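Local coordinates for protein predicted ATPase of the ABC class (Vibrio vulnificus, PDB 5D6A) that probably hydrolyses ATP as an ABC-class ATPase, and binds the non-hydrolysable ATP analogue AMP-PNP, at residues S91-F101 / A183-E192; L120-S128 / Y283-R291. All coordinates share one frame; numbering follows the deposited sequence.

Interaction 1: S91-F101 / A183-E192; sequences SAAFQLGARDF and ALLTHCQVVE
Cys-188 sits at the middle of this helix pair, its CB over the centre of the Phe-94 ring, 3.3 Å from the ring centroid. SG lies over the same face, farther out, and also meets Ala-98 CB at 3.7 Å. The backbones come nearest beside it: Gly-97 CA and Cys-188 CA are 4.5 Å apart. The segment axes approach to 7.4 Å while crossing at 135°, consistent with the missing side chain of Gly-97, and Val-191 CG2 packs against its CA. Toward the C-terminal end of segment 91-101, Phe-101 lays one ring face on Leu-184 CA, with Leu-184 CD1 against CD2 of the ring. The edge of Phe-101 is turned to the face of His-187 in an offset edge-to-face pair, planes 61° apart.

Two polar bonds flank this packing. His-187 NE2 donates to Asp-100 OD2 over 2.7 Å, using the anti lone pair of an oxygen that also bridges to Arg-104. At the helix start, Ser-91 OG accepts from Phe-94 N as N-cap and donates to Glu-192 OE2 at 3.0 Å, from above the carboxylate plane. Glu-192 reaches the serine with CG anti to N (chi1 -174°) and its chain extended, while its OE1 binds Asn-247. The contact thus joins the family's N-terminal region to its P-loop region by apolar packing at the centre, with a carboxylate hydrogen bond toward each end.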
loop_
_atom_site.group_PDB
_atom_site.type_symbol
_atom_site.label_atom_id
_atom_site.label_comp_id
_atom_site.label_asym_id
_atom_site.label_seq_id
_atom_site.Cartn_x
_atom_site.Cartn_y
_atom_site.Cartn_z
ATOM N N SER A 91 1.297 -30.354 24.436
ATOM C CA SER A 91 1.068 -28.945 24.748
ATOM C C SER A 91 0.264 -28.273 23.642
ATOM O O SER A 91 0.277 -28.721 22.498
ATOM C CB SER A 91 2.398 -28.220 24.919
ATOM O OG SER A 91 3.141 -28.250 23.714
ATOM N N ALA A 92 -0.423 -27.189 23.987
ATOM C CA ALA A 92 -1.230 -26.453 23.017
ATOM C C ALA A 92 -0.395 -25.999 21.817
ATOM O O ALA A 92 -0.896 -25.937 20.693
ATOM C CB ALA A 92 -1.892 -25.257 23.681
ATOM N N ALA A 93 0.876 -25.684 22.065
ATOM C CA ALA A 93 1.777 -25.243 21.002
ATOM C C ALA A 93 2.159 -26.410 20.108
ATOM O O ALA A 93 2.315 -26.244 18.901
ATOM C CB ALA A 93 3.023 -24.599 21.590
ATOM N N PHE A 94 2.320 -27.588 20.704
ATOM C CA PHE A 94 2.657 -28.789 19.947
ATOM C C PHE A 94 1.489 -29.123 19.018
ATOM O O PHE A 94 1.690 -29.530 17.873
ATOM C CB PHE A 94 2.938 -29.960 20.893
ATOM C CG PHE A 94 3.466 -31.191 20.206
ATOM C CD1 PHE A 94 2.606 -32.094 19.596
ATOM C CD2 PHE A 94 4.827 -31.461 20.192
ATOM C CE1 PHE A 94 3.094 -33.230 18.970
ATOM C CE2 PHE A 94 5.321 -32.596 19.571
ATOM C CZ PHE A 94 4.452 -33.483 18.960
ATOM N N GLN A 95 0.268 -28.937 19.521
ATOM C CA GLN A 95 -0.933 -29.202 18.738
ATOM C C GLN A 95 -1.103 -28.137 17.663
ATOM O O GLN A 95 -1.673 -28.401 16.609
ATOM C CB GLN A 95 -2.167 -29.229 19.634
ATOM C CG GLN A 95 -2.069 -30.223 20.777
ATOM C CD GLN A 95 -3.327 -30.279 21.616
ATOM O OE1 GLN A 95 -4.438 -30.294 21.088
ATOM N NE2 GLN A 95 -3.159 -30.338 22.931
ATOM N N LEU A 96 -0.605 -26.935 17.940
ATOM C CA LEU A 96 -0.680 -25.832 16.988
ATOM C C LEU A 96 0.085 -26.207 15.718
ATOM O O LEU A 96 -0.382 -25.969 14.605
ATOM C CB LEU A 96 -0.098 -24.557 17.605
ATOM C CG LEU A 96 -0.256 -23.251 16.830
ATOM C CD1 LEU A 96 -1.724 -22.912 16.652
ATOM C CD2 LEU A 96 0.460 -22.119 17.553
ATOM N N GLY A 97 1.258 -26.803 15.898
ATOM C CA GLY A 97 2.081 -27.233 14.771
ATOM C C GLY A 97 1.458 -28.414 14.048
ATOM O O GLY A 97 1.469 -28.478 12.818
ATOM N N ALA A 98 0.919 -29.357 14.819
ATOM C CA ALA A 98 0.271 -30.534 14.254
ATOM C C ALA A 98 -0.840 -30.107 13.297
ATOM O O ALA A 98 -0.939 -30.614 12.183
ATOM C CB ALA A 98 -0.290 -31.409 15.363
ATOM N N ARG A 99 -1.665 -29.161 13.736
ATOM C CA ARG A 99 -2.759 -28.635 12.915
ATOM C C ARG A 99 -2.216 -27.960 11.655
ATOM O O ARG A 99 -2.804 -28.067 10.576
ATOM C CB ARG A 99 -3.583 -27.634 13.720
ATOM C CG ARG A 99 -4.363 -28.237 14.877
ATOM C CD ARG A 99 -4.740 -27.161 15.881
ATOM N NE ARG A 99 -5.454 -26.055 15.249
ATOM C CZ ARG A 99 -5.666 -24.869 15.813
ATOM N NH1 ARG A 99 -5.203 -24.603 17.031
ATOM N NH2 ARG A 99 -6.329 -23.933 15.145
ATOM N N ASP A 100 -1.096 -27.256 11.808
ATOM C CA ASP A 100 -0.452 -26.575 10.692
ATOM C C ASP A 100 0.113 -27.599 9.715
ATOM O O ASP A 100 -0.071 -27.485 8.505
ATOM C CB ASP A 100 0.684 -25.684 11.194
ATOM C CG ASP A 100 1.381 -24.935 10.073
ATOM O OD1 ASP A 100 0.713 -24.144 9.375
ATOM O OD2 ASP A 100 2.607 -25.114 9.909
ATOM N N PHE A 101 0.802 -28.600 10.255
ATOM C CA PHE A 101 1.414 -29.645 9.443
ATOM C C PHE A 101 0.356 -30.410 8.646
ATOM O O PHE A 101 0.572 -30.744 7.481
ATOM C CB PHE A 101 2.218 -30.602 10.330
ATOM C CG PHE A 101 3.015 -31.622 9.561
ATOM C CD1 PHE A 101 4.310 -31.342 9.149
ATOM C CD2 PHE A 101 2.473 -32.859 9.251
ATOM C CE1 PHE A 101 5.047 -32.276 8.444
ATOM C CE2 PHE A 101 3.203 -33.795 8.546
ATOM C CZ PHE A 101 4.492 -33.504 8.141
ATOM N N ALA A 183 8.882 -35.982 9.992
ATOM C CA ALA A 183 8.705 -34.575 9.627
ATOM C C ALA A 183 7.631 -33.925 10.506
ATOM O O ALA A 183 7.707 -32.734 10.803
ATOM C CB ALA A 183 8.339 -34.444 8.156
ATOM N N LEU A 184 6.631 -34.711 10.905
ATOM C CA LEU A 184 5.554 -34.217 11.767
ATOM C C LEU A 184 6.080 -33.826 13.144
ATOM O O LEU A 184 5.855 -32.707 13.610
ATOM C CB LEU A 184 4.459 -35.278 11.917
ATOM C CG LEU A 184 3.324 -34.997 12.912
ATOM C CD1 LEU A 184 2.647 -33.662 12.648
ATOM C CD2 LEU A 184 2.306 -36.126 12.872
ATOM N N LEU A 185 6.780 -34.757 13.789
ATOM C CA LEU A 185 7.341 -34.512 15.112
ATOM C C LEU A 185 8.239 -33.281 15.077
ATOM O O LEU A 185 8.078 -32.368 15.881
ATOM C CB LEU A 185 8.125 -35.734 15.598
ATOM C CG LEU A 185 7.320 -37.031 15.754
ATOM C CD1 LEU A 185 8.237 -38.199 16.081
ATOM C CD2 LEU A 185 6.241 -36.884 16.815
ATOM N N THR A 186 9.165 -33.251 14.127
ATOM C CA THR A 186 10.079 -32.121 13.979
ATOM C C THR A 186 9.321 -30.800 13.854
ATOM O O THR A 186 9.703 -29.794 14.451
ATOM C CB THR A 186 10.973 -32.287 12.733
ATOM O OG1 THR A 186 11.712 -33.511 12.829
ATOM C CG2 THR A 186 11.946 -31.114 12.598
ATOM N N HIS A 187 8.244 -30.812 13.077
ATOM C CA HIS A 187 7.442 -29.615 12.858
ATOM C C HIS A 187 6.802 -29.157 14.174
ATOM O O HIS A 187 6.906 -27.990 14.552
ATOM C CB HIS A 187 6.368 -29.897 11.807
ATOM C CG HIS A 187 5.690 -28.670 11.288
ATOM N ND1 HIS A 187 6.130 -27.999 10.169
ATOM C CD2 HIS A 187 4.602 -27.998 11.728
ATOM C CE1 HIS A 187 5.343 -26.962 9.943
ATOM N NE2 HIS A 187 4.408 -26.938 10.875
ATOM N N CYS A 188 6.159 -30.091 14.869
ATOM C CA CYS A 188 5.503 -29.799 16.146
ATOM C C CYS A 188 6.494 -29.412 17.241
ATOM O O CYS A 188 6.172 -28.616 18.122
ATOM C CB CYS A 188 4.697 -31.010 16.615
ATOM S SG CYS A 188 3.405 -31.529 15.468
ATOM N N GLN A 189 7.692 -29.987 17.188
ATOM C CA GLN A 189 8.722 -29.712 18.191
ATOM C C GLN A 189 9.295 -28.307 18.080
ATOM O O GLN A 189 9.542 -27.659 19.093
ATOM C CB GLN A 189 9.842 -30.742 18.099
ATOM C CG GLN A 189 9.422 -32.129 18.542
ATOM C CD GLN A 189 10.425 -33.193 18.157
ATOM O OE1 GLN A 189 11.524 -32.890 17.687
ATOM N NE2 GLN A 189 10.050 -34.449 18.347
ATOM N N VAL A 190 9.507 -27.839 16.856
ATOM C CA VAL A 190 10.040 -26.495 16.650
ATOM C C VAL A 190 9.034 -25.456 17.134
ATOM O O VAL A 190 9.417 -24.447 17.722
ATOM C CB VAL A 190 10.414 -26.240 15.175
ATOM C CG1 VAL A 190 10.801 -24.785 14.956
ATOM C CG2 VAL A 190 11.555 -27.156 14.756
ATOM N N VAL A 191 7.751 -25.709 16.894
ATOM C CA VAL A 191 6.702 -24.787 17.335
ATOM C C VAL A 191 6.594 -24.814 18.854
ATOM O O VAL A 191 6.439 -23.770 19.488
ATOM C CB VAL A 191 5.335 -25.122 16.707
ATOM C CG1 VAL A 191 4.257 -24.186 17.242
ATOM C CG2 VAL A 191 5.413 -25.025 15.190
ATOM N N GLU A 192 6.679 -26.011 19.431
ATOM C CA GLU A 192 6.613 -26.166 20.882
ATOM C C GLU A 192 7.790 -25.432 21.525
ATOM O O GLU A 192 7.636 -24.785 22.563
ATOM C CB GLU A 192 6.630 -27.646 21.273
ATOM C CG GLU A 192 6.431 -27.905 22.760
ATOM C CD GLU A 192 6.385 -29.383 23.102
ATOM O OE1 GLU A 192 7.027 -30.185 22.392
ATOM O OE2 GLU A 192 5.718 -29.746 24.093
#

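Interaction 2: L120-S128 / Y283-R291; sequences LHGQTVLDS and YNHIPGDGR. Unlike the reference sequence in segment 283-291: Gly-288 (reference Ser).
Gln-123 is bonded to segment 283-291 twice, by backbone and by side chain, and its amide shares an aspartate oxygen with an arginine. Gln-123 NE2 donates to Asp-289 OD1 at 2.7 Å, nearly straight at 168°; the bond lies in the amide plane but meets the carboxylate on its anti side, 33° out of plane. The syn lone pair of that oxygen takes Arg-291 NH2, while Arg-291 NE binds Asp-289 OD2 at 2.9 Å, a side-on, two-nitrogen grip. Arg-218 also bridges to OD1, so several donors hold the carboxylate, which probably keeps it ionised. Gln-123 arrives here with CG anti to its carbonyl carbon and the chain bent at chi2 (-62°), which folds the amide back alongside Ile-286 CD1.

The backbones form a short, weakly bonded antiparallel pairing that follows the type II' turn 121-124. Gln-123 O accepts from Ile-286 N at 3.0 Å and Asn-284 O from Val-125 N at 2.9 Å, bracketing the non-hydrogen-bonded pair Thr-124 and His-285. Beyond them the strands part, and a water spans Val-125 O and Asn-284 N.

Val-125 CG2 touches Ile-286 CG2 at 3.8 Å; Thr-124 CG2 rests against His-285 NE2 at 3.5 Å, oblique to the imidazole, and Leu-126 CD2 approaches Tyr-283 CD1 at 3.5 Å. One face of the Arg-291 guanidinium is covered by His-285 NE2.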
loop_
_atom_site.group_PDB
_atom_site.type_symbol
_atom_site.label_atom_id
_atom_site.label_comp_id
_atom_site.label_asym_id
_atom_site.label_seq_id
_atom_site.Cartn_x
_atom_site.Cartn_y
_atom_site.Cartn_z
ATOM N N LEU A 120 -3.308 -21.751 3.509
ATOM C CA LEU A 120 -1.986 -21.879 4.135
ATOM C C LEU A 120 -1.498 -20.495 4.518
ATOM O O LEU A 120 -2.002 -19.495 4.006
ATOM C CB LEU A 120 -0.986 -22.542 3.191
ATOM C CG LEU A 120 -1.306 -23.975 2.770
ATOM C CD1 LEU A 120 -0.275 -24.466 1.763
ATOM C CD2 LEU A 120 -1.368 -24.894 3.981
ATOM N N HIS A 121 -0.498 -20.434 5.394
ATOM C CA HIS A 121 -0.005 -19.151 5.895
ATOM C C HIS A 121 1.483 -18.915 5.668
ATOM O O HIS A 121 2.162 -18.319 6.509
ATOM C CB HIS A 121 -0.349 -19.044 7.379
ATOM C CG HIS A 121 -1.769 -19.399 7.672
ATOM N ND1 HIS A 121 -2.158 -20.683 7.987
ATOM C CD2 HIS A 121 -2.904 -18.661 7.632
ATOM C CE1 HIS A 121 -3.466 -20.713 8.158
ATOM N NE2 HIS A 121 -3.944 -19.499 7.950
ATOM N N GLY A 122 1.977 -19.371 4.520
ATOM C CA GLY A 122 3.371 -19.171 4.142
ATOM C C GLY A 122 4.401 -19.652 5.145
ATOM O O GLY A 122 4.410 -20.823 5.533
ATOM N N GLN A 123 5.259 -18.731 5.575
ATOM C CA GLN A 123 6.350 -19.045 6.499
ATOM C C GLN A 123 5.962 -19.089 7.976
ATOM O O GLN A 123 6.795 -19.433 8.816
ATOM C CB GLN A 123 7.482 -18.029 6.312
ATOM C CG GLN A 123 8.025 -17.991 4.900
ATOM C CD GLN A 123 8.642 -19.306 4.487
ATOM O OE1 GLN A 123 8.168 -19.957 3.558
ATOM N NE2 GLN A 123 9.677 -19.728 5.202
ATOM N N THR A 124 4.717 -18.753 8.297
ATOM C CA THR A 124 4.276 -18.737 9.694
ATOM C C THR A 124 3.348 -19.887 10.062
ATOM O O THR A 124 2.771 -20.546 9.200
ATOM C CB THR A 124 3.550 -17.418 10.043
ATOM O OG1 THR A 124 2.433 -17.238 9.165
ATOM C CG2 THR A 124 4.492 -16.229 9.917
ATOM N N VAL A 125 3.226 -20.110 11.365
ATOM C CA VAL A 125 2.352 -21.124 11.924
ATOM C C VAL A 125 1.338 -20.372 12.776
ATOM O O VAL A 125 1.662 -19.894 13.863
ATOM C CB VAL A 125 3.131 -22.121 12.797
ATOM C CG1 VAL A 125 2.186 -23.153 13.404
ATOM C CG2 VAL A 125 4.224 -22.793 11.976
ATOM N N LEU A 126 0.114 -20.259 12.274
ATOM C CA LEU A 126 -0.926 -19.516 12.968
ATOM C C LEU A 126 -2.021 -20.416 13.510
ATOM O O LEU A 126 -2.176 -21.557 13.081
ATOM C CB LEU A 126 -1.549 -18.496 12.010
ATOM C CG LEU A 126 -0.597 -17.481 11.369
ATOM C CD1 LEU A 126 -1.338 -16.631 10.351
ATOM C CD2 LEU A 126 0.067 -16.603 12.419
ATOM N N ASP A 127 -2.772 -19.888 14.471
ATOM C CA ASP A 127 -3.903 -20.592 15.052
ATOM C C ASP A 127 -5.025 -20.374 14.045
ATOM O O ASP A 127 -5.761 -19.398 14.124
ATOM C CB ASP A 127 -4.231 -20.012 16.433
ATOM C CG ASP A 127 -5.326 -20.774 17.155
ATOM O OD1 ASP A 127 -6.027 -21.585 16.520
ATOM O OD2 ASP A 127 -5.490 -20.545 18.370
ATOM N N SER A 128 -5.125 -21.293 13.088
ATOM C CA SER A 128 -6.074 -21.193 11.979
ATOM C C SER A 128 -7.273 -22.125 12.045
ATOM O O SER A 128 -7.261 -23.123 12.761
ATOM C CB SER A 128 -5.322 -21.476 10.683
ATOM O OG SER A 128 -6.193 -21.479 9.570
ATOM N N TYR A 283 5.074 -13.970 15.781
ATOM C CA TYR A 283 4.464 -15.196 15.287
ATOM C C TYR A 283 5.518 -16.289 15.274
ATOM O O TYR A 283 6.715 -16.007 15.294
ATOM C CB TYR A 283 3.961 -15.043 13.850
ATOM C CG TYR A 283 2.981 -13.926 13.606
ATOM C CD1 TYR A 283 1.671 -14.011 14.063
ATOM C CD2 TYR A 283 3.345 -12.814 12.863
ATOM C CE1 TYR A 283 0.764 -12.996 13.819
ATOM C CE2 TYR A 283 2.446 -11.797 12.611
ATOM C CZ TYR A 283 1.157 -11.892 13.090
ATOM O OH TYR A 283 0.258 -10.882 12.839
ATOM N N ASN A 284 5.065 -17.535 15.221
ATOM C CA ASN A 284 5.954 -18.681 15.140
ATOM C C ASN A 284 6.222 -18.961 13.667
ATOM O O ASN A 284 5.333 -18.788 12.833
ATOM C CB ASN A 284 5.308 -19.907 15.785
ATOM C CG ASN A 284 4.983 -19.700 17.253
ATOM O OD1 ASN A 284 5.685 -18.982 17.967
ATOM N ND2 ASN A 284 3.919 -20.341 17.713
ATOM N N HIS A 285 7.442 -19.381 13.345
ATOM C CA HIS A 285 7.797 -19.696 11.960
ATOM C C HIS A 285 8.126 -21.171 11.768
ATOM O O HIS A 285 8.474 -21.876 12.720
ATOM C CB HIS A 285 8.949 -18.814 11.476
ATOM C CG HIS A 285 8.560 -17.382 11.272
ATOM N ND1 HIS A 285 8.660 -16.432 12.266
ATOM C CD2 HIS A 285 8.054 -16.744 10.189
ATOM C CE1 HIS A 285 8.239 -15.269 11.801
ATOM N NE2 HIS A 285 7.866 -15.432 10.545
ATOM N N ILE A 286 8.010 -21.622 10.521
ATOM C CA ILE A 286 8.265 -23.018 10.169
ATOM C C ILE A 286 9.755 -23.341 10.191
ATOM O O ILE A 286 10.585 -22.433 10.150
ATOM C CB ILE A 286 7.707 -23.366 8.770
ATOM C CG1 ILE A 286 8.467 -22.610 7.667
ATOM C CG2 ILE A 286 6.210 -23.084 8.710
ATOM C CD1 ILE A 286 7.976 -22.904 6.267
ATOM N N PRO A 287 10.100 -24.640 10.263
ATOM C CA PRO A 287 11.509 -25.028 10.253
ATOM C C PRO A 287 12.201 -24.631 8.952
ATOM O O PRO A 287 11.567 -24.606 7.895
ATOM C CB PRO A 287 11.456 -26.556 10.384
ATOM C CG PRO A 287 10.135 -26.850 11.000
ATOM C CD PRO A 287 9.211 -25.797 10.482
ATOM N N GLY A 288 13.487 -24.311 9.042
ATOM C CA GLY A 288 14.275 -23.914 7.878
ATOM C C GLY A 288 14.031 -22.483 7.430
ATOM O O GLY A 288 14.724 -21.980 6.542
ATOM N N ASP A 289 13.051 -21.823 8.052
ATOM C CA ASP A 289 12.708 -20.448 7.708
ATOM C C ASP A 289 13.828 -19.468 8.033
ATOM O O ASP A 289 13.939 -18.419 7.396
ATOM C CB ASP A 289 11.464 -20.013 8.475
ATOM C CG ASP A 289 11.113 -18.564 8.230
ATOM O OD1 ASP A 289 10.950 -18.173 7.056
ATOM O OD2 ASP A 289 10.986 -17.814 9.217
ATOM N N GLY A 290 14.632 -19.804 9.040
ATOM C CA GLY A 290 15.731 -18.949 9.472
ATOM C C GLY A 290 15.387 -18.149 10.718
ATOM O O GLY A 290 16.282 -17.665 11.412
ATOM N N ARG A 291 14.091 -18.013 11.005
ATOM C CA ARG A 291 13.622 -17.259 12.169
ATOM C C ARG A 291 12.877 -18.126 13.190
ATOM O O ARG A 291 12.428 -17.613 14.217
ATOM C CB ARG A 291 12.691 -16.136 11.700
ATOM C CG ARG A 291 13.352 -15.118 10.785
ATOM C CD ARG A 291 12.328 -14.225 10.101
ATOM N NE ARG A 291 11.496 -14.989 9.168
ATOM C CZ ARG A 291 10.553 -14.469 8.384
ATOM N NH1 ARG A 291 10.297 -13.164 8.395
ATOM N NH2 ARG A 291 9.865 -15.266 7.573
HETATM O O HOH W 1 2.191 -17.701 15.493
#

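In the fold
Both interactions tie the family's N-terminal region to its P-loop region, and their centres lie 11 Å apart. Interaction 1 is a partly buried helix pair about 19 Å from the chain centre, held mainly by rings and small residues; interaction 2 is more buried, about 11 Å from that centre, and relies on backbone bonds and a charged cluster. They meet directly: Arg-99 of helix 92-109 forms a salt bridge with Asp-127, and Val-125 packs on Asp-100. Asn-284 lies against Val-191 of helix 181-199, so the short strands sit beside both helices. The side chain of Arg-291 is about 11 Å from bound AMP-PNP.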